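Local structure of PHD finger protein 14 (Danio rerio, 7D86) at residues I11-L16 with C32-H37; I27-C32 with P61-A66; C78-G83 with W93-C98; L167-A172 with P180-C185. The protein binds the histone H3 tail, preferring its unmodified form, through a PHD-zinc knuckle-PHD module and represses PDGFRA expression. One frame throughout, in Å; residues are numbered along the deposited sequence.

Interaction 1: I11-L16 with C32-H37; sequences ICCVCL and CGVTVH. With ZN (zinc ion), chain E; ZN (zinc ion), chain F.
Cys12 and Cys15 reach across to His37 through a shared zinc ion, which both thiolates and ND1 of the imidazole ligate; Cys40, just beyond the strand, supplies the fourth ligand. Cys12 SG does more than hold metal. With SG anti to the backbone N (chi1 175°), the sulfur gathers backbone N-H groups: His37 N donates to Cys12 SG at 3.3 Å and almost straight (174°), Val14 N donates from within the knuckle, and Cys15 N adds a weak third bond. Cys15 SG lies instead at the edge of the imidazole, in its plane, 3.2 Å from His37 ND1. The far nitrogen of that ring, NE2, is satisfied by the carbonyl of Asn19, which fixes the ring's rotation. Farther along the segments, Cys13 N donates to Thr35 O at 2.8 Å, the donor tilted 27° from the carbonyl plane. Thr35 OG1 lies on Ile11 O at 2.4 Å, too short for the exact length to be trusted; a threonine probably suits this buried place by offering its hydroxyl to a main-chain acceptor. Apolar groups pack beside these bonds: Val14 CG2 and Val36 CG2 lie side by side at 3.7 Å, and Cys13 SG meets Val34 CG2. In this first zinc site of the PHD finger, the amides gathered on Cys12 probably spread the thiolate charge, consistent with a zinc-bound sulfur stable in the protein interior.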
loop_
_atom_site.group_PDB
_atom_site.type_symbol
_atom_site.label_atom_id
_atom_site.label_comp_id
_atom_site.label_asym_id
_atom_site.label_seq_id
_atom_site.Cartn_x
_atom_site.Cartn_y
_atom_site.Cartn_z
ATOM N N ILE A 11 6.917 -8.635 9.490
ATOM C CA ILE A 11 6.626 -7.268 9.074
ATOM C C ILE A 11 5.315 -7.247 8.307
ATOM O O ILE A 11 5.101 -8.073 7.415
ATOM C CB ILE A 11 7.758 -6.683 8.212
ATOM C CG1 ILE A 11 9.076 -6.746 8.980
ATOM C CG2 ILE A 11 7.419 -5.238 7.775
ATOM C CD1 ILE A 11 10.271 -6.278 8.196
ATOM N N CYS A 12 4.457 -6.282 8.635
ATOM C CA CYS A 12 3.232 -6.037 7.883
ATOM C C CYS A 12 3.575 -5.352 6.566
ATOM O O CYS A 12 4.208 -4.293 6.561
ATOM C CB CYS A 12 2.273 -5.168 8.691
ATOM S SG CYS A 12 0.807 -4.727 7.740
ATOM N N CYS A 13 3.149 -5.941 5.452
ATOM C CA CYS A 13 3.466 -5.386 4.142
ATOM C C CYS A 13 2.597 -4.183 3.784
ATOM O O CYS A 13 2.780 -3.598 2.713
ATOM C CB CYS A 13 3.319 -6.463 3.071
ATOM S SG CYS A 13 1.606 -6.840 2.708
ATOM N N VAL A 14 1.672 -3.784 4.644
ATOM C CA VAL A 14 0.843 -2.607 4.401
ATOM C C VAL A 14 1.421 -1.372 5.078
ATOM O O VAL A 14 1.677 -0.362 4.425
ATOM C CB VAL A 14 -0.609 -2.867 4.858
ATOM C CG1 VAL A 14 -1.440 -1.566 4.781
ATOM C CG2 VAL A 14 -1.235 -3.975 4.004
ATOM N N CYS A 15 1.657 -1.444 6.389
ATOM C CA CYS A 15 2.166 -0.309 7.147
ATOM C C CYS A 15 3.659 -0.385 7.437
ATOM O O CYS A 15 4.207 0.578 7.979
ATOM C CB CYS A 15 1.403 -0.181 8.471
ATOM S SG CYS A 15 1.702 -1.554 9.623
ATOM N N LEU A 16 4.323 -1.497 7.105
ATOM C CA LEU A 16 5.742 -1.763 7.373
ATOM C C LEU A 16 6.078 -1.815 8.862
ATOM O O LEU A 16 7.260 -1.870 9.220
ATOM C CB LEU A 16 6.663 -0.751 6.672
ATOM C CG LEU A 16 6.531 -0.703 5.143
ATOM C CD1 LEU A 16 7.535 0.269 4.538
ATOM C CD2 LEU A 16 6.659 -2.098 4.498
ATOM N N CYS A 32 1.339 -17.822 -0.434
ATOM C CA CYS A 32 2.349 -16.941 -1.009
ATOM C C CYS A 32 3.304 -16.351 0.024
ATOM O O CYS A 32 4.305 -15.739 -0.362
ATOM C CB CYS A 32 1.678 -15.802 -1.790
ATOM S SG CYS A 32 0.783 -14.593 -0.778
ATOM N N GLY A 33 3.021 -16.499 1.316
ATOM C CA GLY A 33 3.911 -16.001 2.346
ATOM C C GLY A 33 3.763 -14.532 2.695
ATOM O O GLY A 33 4.523 -14.037 3.537
ATOM N N VAL A 34 2.819 -13.814 2.086
ATOM C CA VAL A 34 2.668 -12.398 2.403
ATOM C C VAL A 34 2.259 -12.250 3.862
ATOM O O VAL A 34 1.564 -13.108 4.426
ATOM C CB VAL A 34 1.657 -11.735 1.452
ATOM C CG1 VAL A 34 0.224 -12.137 1.801
ATOM C CG2 VAL A 34 1.821 -10.214 1.468
ATOM N N THR A 35 2.707 -11.169 4.493
ATOM C CA THR A 35 2.486 -10.934 5.913
ATOM C C THR A 35 1.798 -9.592 6.104
ATOM O O THR A 35 2.151 -8.609 5.448
ATOM C CB THR A 35 3.806 -10.955 6.690
ATOM O OG1 THR A 35 4.744 -10.080 6.056
ATOM C CG2 THR A 35 4.384 -12.366 6.731
ATOM N N VAL A 36 0.821 -9.552 7.010
ATOM C CA VAL A 36 -0.014 -8.368 7.176
ATOM C C VAL A 36 -0.629 -8.393 8.563
ATOM O O VAL A 36 -0.918 -9.461 9.117
ATOM C CB VAL A 36 -1.093 -8.299 6.064
ATOM C CG1 VAL A 36 -2.077 -9.470 6.186
ATOM C CG2 VAL A 36 -1.826 -6.960 6.097
ATOM N N HIS A 37 -0.789 -7.202 9.156
ATOM C CA HIS A 37 -1.617 -7.050 10.341
ATOM C C HIS A 37 -3.043 -7.474 10.024
ATOM O O HIS A 37 -3.579 -7.143 8.962
ATOM C CB HIS A 37 -1.635 -5.588 10.816
ATOM C CG HIS A 37 -0.398 -5.145 11.538
ATOM N ND1 HIS A 37 0.364 -4.079 11.110
ATOM C CD2 HIS A 37 0.175 -5.582 12.685
ATOM C CE1 HIS A 37 1.370 -3.895 11.948
ATOM N NE2 HIS A 37 1.279 -4.794 12.912
HETATM ZN ZN ZN E . 0.083 -3.146 9.298
HETATM ZN ZN ZN F . -1.387 -15.276 -0.665
#

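Interaction 2: I27-C32 with P61-A66; sequences IQCDNC and PWFCDA. With ZN (zinc ion), chain F.
Cys29 and Phe63 mark the closest backbone approach, their CA atoms 4.8 Å apart where the end of strand 26-28 turns into a zinc knuckle and residues 61-64 run past it as an extended loop. Asp30 N donates to Trp62 O at 2.8 Å, nearly along the C=O axis, and Trp62 N returns a bond to Asp30 OD2, which accepts through its anti lone pair; an aspartate thus lets one residue serve both polar groups of the tryptophan backbone. Next along, Cys64 N donates across the contact to Cys29 SG at 3.3 Å, and on the same sulfur converge Asn31 N and Cys32 N, the amides of its own CxxC zinc knuckle. This knuckle is half of the second zinc site of the cross-braced PHD finger: Cys29, Cys32 and Cys64 hold the ion with Cys67. The Trp62 indole packs at the strand side of the contact. Ile27 CD1 sits over its six-membered ring, 3.4 Å from the centroid, the two side chains crossing at about a right angle, while Cys29 N and the Gln28 carbonyl group meet its edge. With an alanine here, Ile27 would probably lose its aromatic partner and a gap would open beside strand 35-37, whose Val36 also touches the indole. Out at the surface, Asn31 CB rests over one face of the Phe63 ring, 4.1 Å from its centroid, with Asp30 CB at the ring edge.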
loop_
_atom_site.group_PDB
_atom_site.type_symbol
_atom_site.label_atom_id
_atom_site.label_comp_id
_atom_site.label_asym_id
_atom_site.label_seq_id
_atom_site.Cartn_x
_atom_site.Cartn_y
_atom_site.Cartn_z
ATOM N N ILE A 27 -0.405 -11.860 10.537
ATOM C CA ILE A 27 -0.687 -13.172 9.981
ATOM C C ILE A 27 0.029 -13.291 8.646
ATOM O O ILE A 27 0.437 -12.303 8.033
ATOM C CB ILE A 27 -2.201 -13.423 9.822
ATOM C CG1 ILE A 27 -2.814 -12.360 8.907
ATOM C CG2 ILE A 27 -2.885 -13.430 11.184
ATOM C CD1 ILE A 27 -4.293 -12.552 8.646
ATOM N N GLN A 28 0.192 -14.530 8.187
ATOM C CA GLN A 28 0.966 -14.813 6.990
ATOM C C GLN A 28 0.173 -15.734 6.081
ATOM O O GLN A 28 -0.411 -16.722 6.545
ATOM C CB GLN A 28 2.317 -15.444 7.343
ATOM C CG GLN A 28 3.177 -15.789 6.143
ATOM C CD GLN A 28 4.581 -16.192 6.551
ATOM O OE1 GLN A 28 4.767 -16.940 7.513
ATOM N NE2 GLN A 28 5.577 -15.682 5.834
ATOM N N CYS A 29 0.152 -15.415 4.793
ATOM C CA CYS A 29 -0.545 -16.271 3.848
ATOM C C CYS A 29 0.214 -17.582 3.698
ATOM O O CYS A 29 1.412 -17.586 3.406
ATOM C CB CYS A 29 -0.685 -15.584 2.496
ATOM S SG CYS A 29 -1.524 -16.622 1.289
ATOM N N ASP A 30 -0.485 -18.698 3.895
ATOM C CA ASP A 30 0.186 -19.985 3.804
ATOM C C ASP A 30 0.529 -20.371 2.372
ATOM O O ASP A 30 1.351 -21.272 2.172
ATOM C CB ASP A 30 -0.675 -21.050 4.476
ATOM C CG ASP A 30 -0.510 -21.049 5.980
ATOM O OD1 ASP A 30 0.596 -21.386 6.453
ATOM O OD2 ASP A 30 -1.466 -20.679 6.689
ATOM N N ASN A 31 -0.039 -19.687 1.380
ATOM C CA ASN A 31 0.257 -19.982 -0.014
ATOM C C ASN A 31 1.421 -19.150 -0.545
ATOM O O ASN A 31 2.398 -19.705 -1.057
ATOM C CB ASN A 31 -0.991 -19.757 -0.871
ATOM C CG ASN A 31 -0.861 -20.362 -2.254
ATOM O OD1 ASN A 31 -0.855 -21.578 -2.405
ATOM N ND2 ASN A 31 -0.762 -19.513 -3.272
ATOM N N CYS A 32 1.339 -17.822 -0.434
ATOM C CA CYS A 32 2.349 -16.941 -1.009
ATOM C C CYS A 32 3.304 -16.351 0.024
ATOM O O CYS A 32 4.305 -15.739 -0.362
ATOM C CB CYS A 32 1.678 -15.802 -1.790
ATOM S SG CYS A 32 0.783 -14.593 -0.778
ATOM N N PRO A 61 -4.074 -22.339 9.005
ATOM C CA PRO A 61 -4.204 -22.269 7.545
ATOM C C PRO A 61 -5.017 -21.058 7.086
ATOM O O PRO A 61 -6.240 -21.044 7.232
ATOM C CB PRO A 61 -4.925 -23.575 7.199
ATOM C CG PRO A 61 -5.719 -23.892 8.421
ATOM C CD PRO A 61 -4.891 -23.420 9.586
ATOM N N TRP A 62 -4.343 -20.051 6.535
ATOM C CA TRP A 62 -5.011 -18.833 6.092
ATOM C C TRP A 62 -4.459 -18.406 4.740
ATOM O O TRP A 62 -3.242 -18.409 4.533
ATOM C CB TRP A 62 -4.839 -17.700 7.111
ATOM C CG TRP A 62 -5.469 -16.408 6.677
ATOM C CD1 TRP A 62 -6.791 -16.079 6.743
ATOM C CD2 TRP A 62 -4.800 -15.276 6.112
ATOM N NE1 TRP A 62 -6.989 -14.814 6.251
ATOM C CE2 TRP A 62 -5.784 -14.296 5.857
ATOM C CE3 TRP A 62 -3.467 -14.995 5.793
ATOM C CZ2 TRP A 62 -5.477 -13.052 5.302
ATOM C CZ3 TRP A 62 -3.162 -13.756 5.240
ATOM C CH2 TRP A 62 -4.165 -12.800 5.003
ATOM N N PHE A 63 -5.355 -18.043 3.828
ATOM C CA PHE A 63 -4.981 -17.553 2.510
ATOM C C PHE A 63 -5.360 -16.086 2.384
ATOM O O PHE A 63 -6.402 -15.659 2.891
ATOM C CB PHE A 63 -5.672 -18.342 1.393
ATOM C CG PHE A 63 -5.077 -19.691 1.136
ATOM C CD1 PHE A 63 -4.031 -20.170 1.905
ATOM C CD2 PHE A 63 -5.564 -20.482 0.108
ATOM C CE1 PHE A 63 -3.490 -21.426 1.658
ATOM C CE2 PHE A 63 -5.028 -21.734 -0.142
ATOM C CZ PHE A 63 -3.989 -22.202 0.633
ATOM N N CYS A 64 -4.513 -15.321 1.703
ATOM C CA CYS A 64 -4.914 -13.978 1.324
ATOM C C CYS A 64 -5.994 -14.054 0.244
ATOM O O CYS A 64 -6.248 -15.107 -0.355
ATOM C CB CYS A 64 -3.710 -13.168 0.841
ATOM S SG CYS A 64 -3.138 -13.558 -0.832
ATOM N N ASP A 65 -6.646 -12.916 0.002
ATOM C CA ASP A 65 -7.767 -12.895 -0.929
ATOM C C ASP A 65 -7.343 -13.287 -2.336
ATOM O O ASP A 65 -8.093 -13.970 -3.038
ATOM C CB ASP A 65 -8.418 -11.512 -0.938
ATOM C CG ASP A 65 -9.182 -11.220 0.338
ATOM O OD1 ASP A 65 -9.175 -12.072 1.252
ATOM O OD2 ASP A 65 -9.799 -10.140 0.420
ATOM N N ALA A 66 -6.151 -12.873 -2.767
ATOM C CA ALA A 66 -5.702 -13.241 -4.105
ATOM C C ALA A 66 -5.517 -14.750 -4.223
ATOM O O ALA A 66 -5.957 -15.365 -5.204
ATOM C CB ALA A 66 -4.404 -12.508 -4.443
HETATM ZN ZN ZN F . -1.387 -15.276 -0.665
#

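Interaction 3: C78-G83 with W93-C98; sequences CPSQDG and WVHVVC. With ZN (zinc ion), chain C.
His95 and Cys78 meet at a zinc ion, bound by His95 ND1 at 2.0 Å and by Cys78 SG and Cys98 SG; Cys75 completes the tetrahedral set of the C2HC knuckle. Cys78 SG stands at the imidazole edge, 3.1 Å from His95 CE1. The ring's other nitrogen is held from the loop: His95 NE2 donates to Asp82 O at 2.6 Å, nearly in the ring plane but bent at the hydrogen (135°). Histidine suits the place because one nitrogen can take metal while the other keeps its N-H for a carbonyl. A second carbonyl, Ser80 O, comes to the same edge, 3.0 Å from His95 CE1. Further out, Ser80 OG, anti to its own nitrogen (chi1 171°), accepts from Asp82 N at 3.1 Å, an ST turn that probably helps set where Asp82 O points. A valine at Ser80 would remove that acceptor and would probably leave Asp82 N without its partner and the carbonyl grip on His95 less firmly placed. Gly83 has positive phi, where a side chain would press on the preceding carbonyl and also crowd His95 CD2. His95 ends strand 93-95 and stands at the N-cap position of helix 96-101; Phe85 of the paired strand 85-87 meets its ring, and Thr160 of helix 159-164 touches Cys78, Ser80 and His95.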
loop_
_atom_site.group_PDB
_atom_site.type_symbol
_atom_site.label_atom_id
_atom_site.label_comp_id
_atom_site.label_asym_id
_atom_site.label_seq_id
_atom_site.Cartn_x
_atom_site.Cartn_y
_atom_site.Cartn_z
ATOM N N CYS A 78 -0.900 0.653 -9.869
ATOM C CA CYS A 78 0.550 0.718 -9.766
ATOM C C CYS A 78 1.141 -0.514 -10.440
ATOM O O CYS A 78 0.426 -1.503 -10.666
ATOM C CB CYS A 78 1.005 0.792 -8.296
ATOM S SG CYS A 78 1.069 -0.841 -7.516
ATOM N N PRO A 79 2.431 -0.491 -10.781
ATOM C CA PRO A 79 3.038 -1.630 -11.481
ATOM C C PRO A 79 3.575 -2.739 -10.588
ATOM O O PRO A 79 3.987 -3.782 -11.117
ATOM C CB PRO A 79 4.184 -0.975 -12.264
ATOM C CG PRO A 79 4.597 0.176 -11.412
ATOM C CD PRO A 79 3.311 0.699 -10.797
ATOM N N SER A 80 3.575 -2.561 -9.272
ATOM C CA SER A 80 4.127 -3.572 -8.381
ATOM C C SER A 80 3.242 -4.809 -8.343
ATOM O O SER A 80 2.016 -4.713 -8.278
ATOM C CB SER A 80 4.277 -3.011 -6.971
ATOM O OG SER A 80 4.608 -4.039 -6.055
ATOM N N GLN A 81 3.872 -5.981 -8.374
ATOM C CA GLN A 81 3.153 -7.228 -8.158
ATOM C C GLN A 81 3.450 -7.840 -6.798
ATOM O O GLN A 81 2.962 -8.933 -6.501
ATOM C CB GLN A 81 3.462 -8.219 -9.280
ATOM C CG GLN A 81 2.883 -7.771 -10.614
ATOM C CD GLN A 81 3.234 -8.696 -11.756
ATOM O OE1 GLN A 81 3.970 -9.668 -11.583
ATOM N NE2 GLN A 81 2.707 -8.397 -12.939
ATOM N N ASP A 82 4.215 -7.153 -5.959
ATOM C CA ASP A 82 4.413 -7.578 -4.586
ATOM C C ASP A 82 3.303 -7.020 -3.693
ATOM O O ASP A 82 2.403 -6.302 -4.142
ATOM C CB ASP A 82 5.792 -7.143 -4.101
ATOM C CG ASP A 82 6.910 -7.701 -4.959
ATOM O OD1 ASP A 82 6.819 -8.878 -5.363
ATOM O OD2 ASP A 82 7.876 -6.961 -5.239
ATOM N N GLY A 83 3.361 -7.363 -2.411
ATOM C CA GLY A 83 2.397 -6.839 -1.469
ATOM C C GLY A 83 1.094 -7.620 -1.476
ATOM O O GLY A 83 0.973 -8.694 -2.068
ATOM N N TRP A 93 -8.138 -6.035 -9.152
ATOM C CA TRP A 93 -7.365 -6.108 -7.924
ATOM C C TRP A 93 -6.575 -4.824 -7.721
ATOM O O TRP A 93 -6.093 -4.212 -8.679
ATOM C CB TRP A 93 -6.421 -7.318 -7.949
ATOM C CG TRP A 93 -7.183 -8.608 -8.024
ATOM C CD1 TRP A 93 -7.622 -9.249 -9.153
ATOM C CD2 TRP A 93 -7.608 -9.405 -6.918
ATOM N NE1 TRP A 93 -8.294 -10.402 -8.810
ATOM C CE2 TRP A 93 -8.297 -10.521 -7.444
ATOM C CE3 TRP A 93 -7.463 -9.290 -5.533
ATOM C CZ2 TRP A 93 -8.840 -11.512 -6.628
ATOM C CZ3 TRP A 93 -8.004 -10.264 -4.727
ATOM C CH2 TRP A 93 -8.683 -11.365 -5.273
ATOM N N VAL A 94 -6.470 -4.412 -6.460
ATOM C CA VAL A 94 -5.630 -3.286 -6.068
ATOM C C VAL A 94 -4.901 -3.634 -4.774
ATOM O O VAL A 94 -5.404 -4.395 -3.944
ATOM C CB VAL A 94 -6.453 -1.983 -5.895
ATOM C CG1 VAL A 94 -7.010 -1.516 -7.233
ATOM C CG2 VAL A 94 -7.575 -2.186 -4.891
ATOM N N HIS A 95 -3.713 -3.053 -4.591
ATOM C CA HIS A 95 -3.048 -3.139 -3.295
ATOM C C HIS A 95 -3.907 -2.502 -2.212
ATOM O O HIS A 95 -4.549 -1.465 -2.424
ATOM C CB HIS A 95 -1.684 -2.435 -3.312
ATOM C CG HIS A 95 -0.657 -3.111 -4.150
ATOM N ND1 HIS A 95 -0.213 -2.587 -5.343
ATOM C CD2 HIS A 95 0.013 -4.277 -3.977
ATOM C CE1 HIS A 95 0.681 -3.400 -5.872
ATOM N NE2 HIS A 95 0.840 -4.432 -5.062
ATOM N N VAL A 96 -3.905 -3.116 -1.028
ATOM C CA VAL A 96 -4.450 -2.435 0.142
ATOM C C VAL A 96 -3.771 -1.081 0.322
ATOM O O VAL A 96 -4.430 -0.067 0.580
ATOM C CB VAL A 96 -4.299 -3.316 1.397
ATOM C CG1 VAL A 96 -4.559 -2.497 2.649
ATOM C CG2 VAL A 96 -5.231 -4.528 1.323
ATOM N N VAL A 97 -2.449 -1.033 0.164
ATOM C CA VAL A 97 -1.746 0.227 0.407
ATOM C C VAL A 97 -2.128 1.268 -0.643
ATOM O O VAL A 97 -2.308 2.449 -0.326
ATOM C CB VAL A 97 -0.222 -0.008 0.481
ATOM C CG1 VAL A 97 0.376 -0.280 -0.889
ATOM C CG2 VAL A 97 0.459 1.170 1.145
ATOM N N CYS A 98 -2.311 0.853 -1.898
ATOM C CA CYS A 98 -2.724 1.824 -2.911
ATOM C C CYS A 98 -4.114 2.366 -2.604
ATOM O O CYS A 98 -4.395 3.556 -2.826
ATOM C CB CYS A 98 -2.674 1.197 -4.307
ATOM S SG CYS A 98 -0.981 0.945 -4.931
HETATM ZN ZN ZN C . -0.839 -0.945 -6.307
#

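Interaction 4: L167-A172 with P180-C185; sequences LLSEAA and PFFAYC. With ZN (zinc ion), chain B.
Phe182 takes its chi1 of 60°, with CG between the backbone N and the carbonyl carbon, and this lays the ring back across the neighbouring strand onto Ser169. Ser169 CB lies over one ring face, 3.7 Å from the centroid, a CH-pi contact that suits a small residue here, since the ring must pass close above the strand. Ala171 CB also touches the ring, 4.0 Å from Phe182 CE1. On the other face of the sheet Glu170 is fully extended and runs side by side with Phe181; Glu170 CD comes within 3.4 Å of Phe181 CE1, with the carboxylate and ring planes 30° apart. Beyond them on that face, Leu168 CD2 packs on the small methyl Ala183 CB, and the leucine also touches helices 96-101 and 159-164.

The backbones beneath are antiparallel. Ser169 and Phe182 form a hydrogen-bonded pair, Ser169 N to Phe182 O at 2.8 Å and Phe182 N to Ser169 O at 3.0 Å, flanked by the non-hydrogen-bonded pairs Leu168-Ala183 and Glu170-Phe181. Ala171 N extends the bonding to Pro180 O at 2.8 Å, whereas the Tyr184 N to Leu167 O bond is weak. Ser169 O is shared with the hydroxyl of Tyr101, and Lys197 of the long helix 191-204 binds Leu168 O. The second strand runs on to Cys185, which binds a zinc ion with Cys148, Cys153 and His188: a two-stranded beta hairpin leading into the last ligand pair of the second PHD finger.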
loop_
_atom_site.group_PDB
_atom_site.type_symbol
_atom_site.label_atom_id
_atom_site.label_comp_id
_atom_site.label_asym_id
_atom_site.label_seq_id
_atom_site.Cartn_x
_atom_site.Cartn_y
_atom_site.Cartn_z
ATOM N N LEU A 167 8.461 6.345 2.221
ATOM C CA LEU A 167 7.870 7.680 2.151
ATOM C C LEU A 167 6.420 7.745 2.624
ATOM O O LEU A 167 5.874 8.845 2.744
ATOM C CB LEU A 167 7.959 8.210 0.714
ATOM C CG LEU A 167 9.375 8.241 0.130
ATOM C CD1 LEU A 167 9.344 8.773 -1.289
ATOM C CD2 LEU A 167 10.281 9.104 1.002
ATOM N N LEU A 168 5.777 6.609 2.890
ATOM C CA LEU A 168 4.378 6.590 3.300
ATOM C C LEU A 168 4.291 6.624 4.817
ATOM O O LEU A 168 4.995 5.878 5.504
ATOM C CB LEU A 168 3.660 5.345 2.773
ATOM C CG LEU A 168 3.699 5.080 1.271
ATOM C CD1 LEU A 168 2.883 3.834 0.935
ATOM C CD2 LEU A 168 3.176 6.298 0.500
ATOM N N SER A 169 3.423 7.498 5.334
ATOM C CA SER A 169 3.220 7.646 6.765
ATOM C C SER A 169 1.738 7.552 7.096
ATOM O O SER A 169 0.872 7.860 6.273
ATOM C CB SER A 169 3.775 8.991 7.283
ATOM O OG SER A 169 5.151 9.141 6.984
ATOM N N GLU A 170 1.457 7.130 8.323
ATOM C CA GLU A 170 0.110 7.187 8.876
ATOM C C GLU A 170 0.181 7.944 10.192
ATOM O O GLU A 170 0.941 7.562 11.084
ATOM C CB GLU A 170 -0.475 5.789 9.089
ATOM C CG GLU A 170 -1.887 5.799 9.680
ATOM C CD GLU A 170 -2.447 4.400 9.901
ATOM O OE1 GLU A 170 -3.649 4.285 10.221
ATOM O OE2 GLU A 170 -1.691 3.416 9.753
ATOM N N ALA A 171 -0.597 9.019 10.308
ATOM C CA ALA A 171 -0.633 9.779 11.549
ATOM C C ALA A 171 -1.229 8.941 12.676
ATOM O O ALA A 171 -2.111 8.105 12.464
ATOM C CB ALA A 171 -1.445 11.067 11.366
ATOM N N ALA A 172 -0.737 9.168 13.891
ATOM C CA ALA A 172 -1.311 8.479 15.034
ATOM C C ALA A 172 -2.731 8.972 15.309
ATOM O O ALA A 172 -3.123 10.080 14.923
ATOM C CB ALA A 172 -0.440 8.674 16.272
ATOM N N PRO A 180 -5.571 10.360 7.831
ATOM C CA PRO A 180 -4.280 10.161 8.498
ATOM C C PRO A 180 -3.169 9.673 7.582
ATOM O O PRO A 180 -2.015 9.606 8.020
ATOM C CB PRO A 180 -4.609 9.111 9.570
ATOM C CG PRO A 180 -5.734 8.329 8.983
ATOM C CD PRO A 180 -6.539 9.296 8.151
ATOM N N PHE A 181 -3.458 9.330 6.333
ATOM C CA PHE A 181 -2.457 8.755 5.448
ATOM C C PHE A 181 -1.835 9.852 4.595
ATOM O O PHE A 181 -2.531 10.506 3.818
ATOM C CB PHE A 181 -3.080 7.670 4.573
ATOM C CG PHE A 181 -3.627 6.524 5.361
ATOM C CD1 PHE A 181 -2.783 5.549 5.863
ATOM C CD2 PHE A 181 -4.986 6.425 5.614
ATOM C CE1 PHE A 181 -3.287 4.486 6.596
ATOM C CE2 PHE A 181 -5.492 5.375 6.351
ATOM C CZ PHE A 181 -4.633 4.400 6.844
ATOM N N PHE A 182 -0.526 10.046 4.731
ATOM C CA PHE A 182 0.153 11.066 3.951
ATOM C C PHE A 182 1.507 10.548 3.492
ATOM O O PHE A 182 2.028 9.549 4.001
ATOM C CB PHE A 182 0.302 12.376 4.748
ATOM C CG PHE A 182 1.079 12.223 6.019
ATOM C CD1 PHE A 182 0.466 11.764 7.174
ATOM C CD2 PHE A 182 2.424 12.557 6.065
ATOM C CE1 PHE A 182 1.183 11.628 8.350
ATOM C CE2 PHE A 182 3.144 12.426 7.238
ATOM C CZ PHE A 182 2.525 11.962 8.381
ATOM N N ALA A 183 2.066 11.238 2.505
ATOM C CA ALA A 183 3.337 10.859 1.917
ATOM C C ALA A 183 4.161 12.101 1.604
ATOM O O ALA A 183 3.625 13.126 1.180
ATOM C CB ALA A 183 3.141 10.055 0.635
ATOM N N TYR A 184 5.475 11.975 1.777
ATOM C CA TYR A 184 6.432 13.038 1.494
ATOM C C TYR A 184 7.467 12.543 0.498
ATOM O O TYR A 184 7.917 11.393 0.577
ATOM C CB TYR A 184 7.165 13.505 2.755
ATOM C CG TYR A 184 6.329 14.208 3.799
ATOM C CD1 TYR A 184 5.323 15.097 3.447
ATOM C CD2 TYR A 184 6.567 13.990 5.148
ATOM C CE1 TYR A 184 4.569 15.748 4.420
ATOM C CE2 TYR A 184 5.832 14.625 6.121
ATOM C CZ TYR A 184 4.831 15.499 5.756
ATOM O OH TYR A 184 4.105 16.106 6.742
ATOM N N CYS A 185 7.874 13.413 -0.420
ATOM C CA CYS A 185 8.975 13.026 -1.289
ATOM C C CYS A 185 10.256 12.909 -0.462
ATOM O O CYS A 185 10.295 13.256 0.724
ATOM C CB CYS A 185 9.156 14.043 -2.415
ATOM S SG CYS A 185 9.759 15.647 -1.823
HETATM ZN ZN ZN B . 7.975 17.113 -1.475
#

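Along the chain, interactions 1 and 2 come first and interlock, their segments alternating, as expected of a cross-braced PHD finger; their centres lie about 10 Å apart, they share Cys32 and its zinc ion, and strands 26-28 and 35-37 pair between them. Interaction 3, the C2HC knuckle, follows and lies nearest the middle of the chain. It touches interaction 1 through Val14 on Val96, interaction 2 through Trp93 on Ala66, and interaction 4 through Val97 on Leu168. Interaction 4, in the second PHD finger, stands about 27 Å from interaction 2 between centres, across the chain's centre. The knuckle thus packs against both fingers, consistent with one compact histone-binding module.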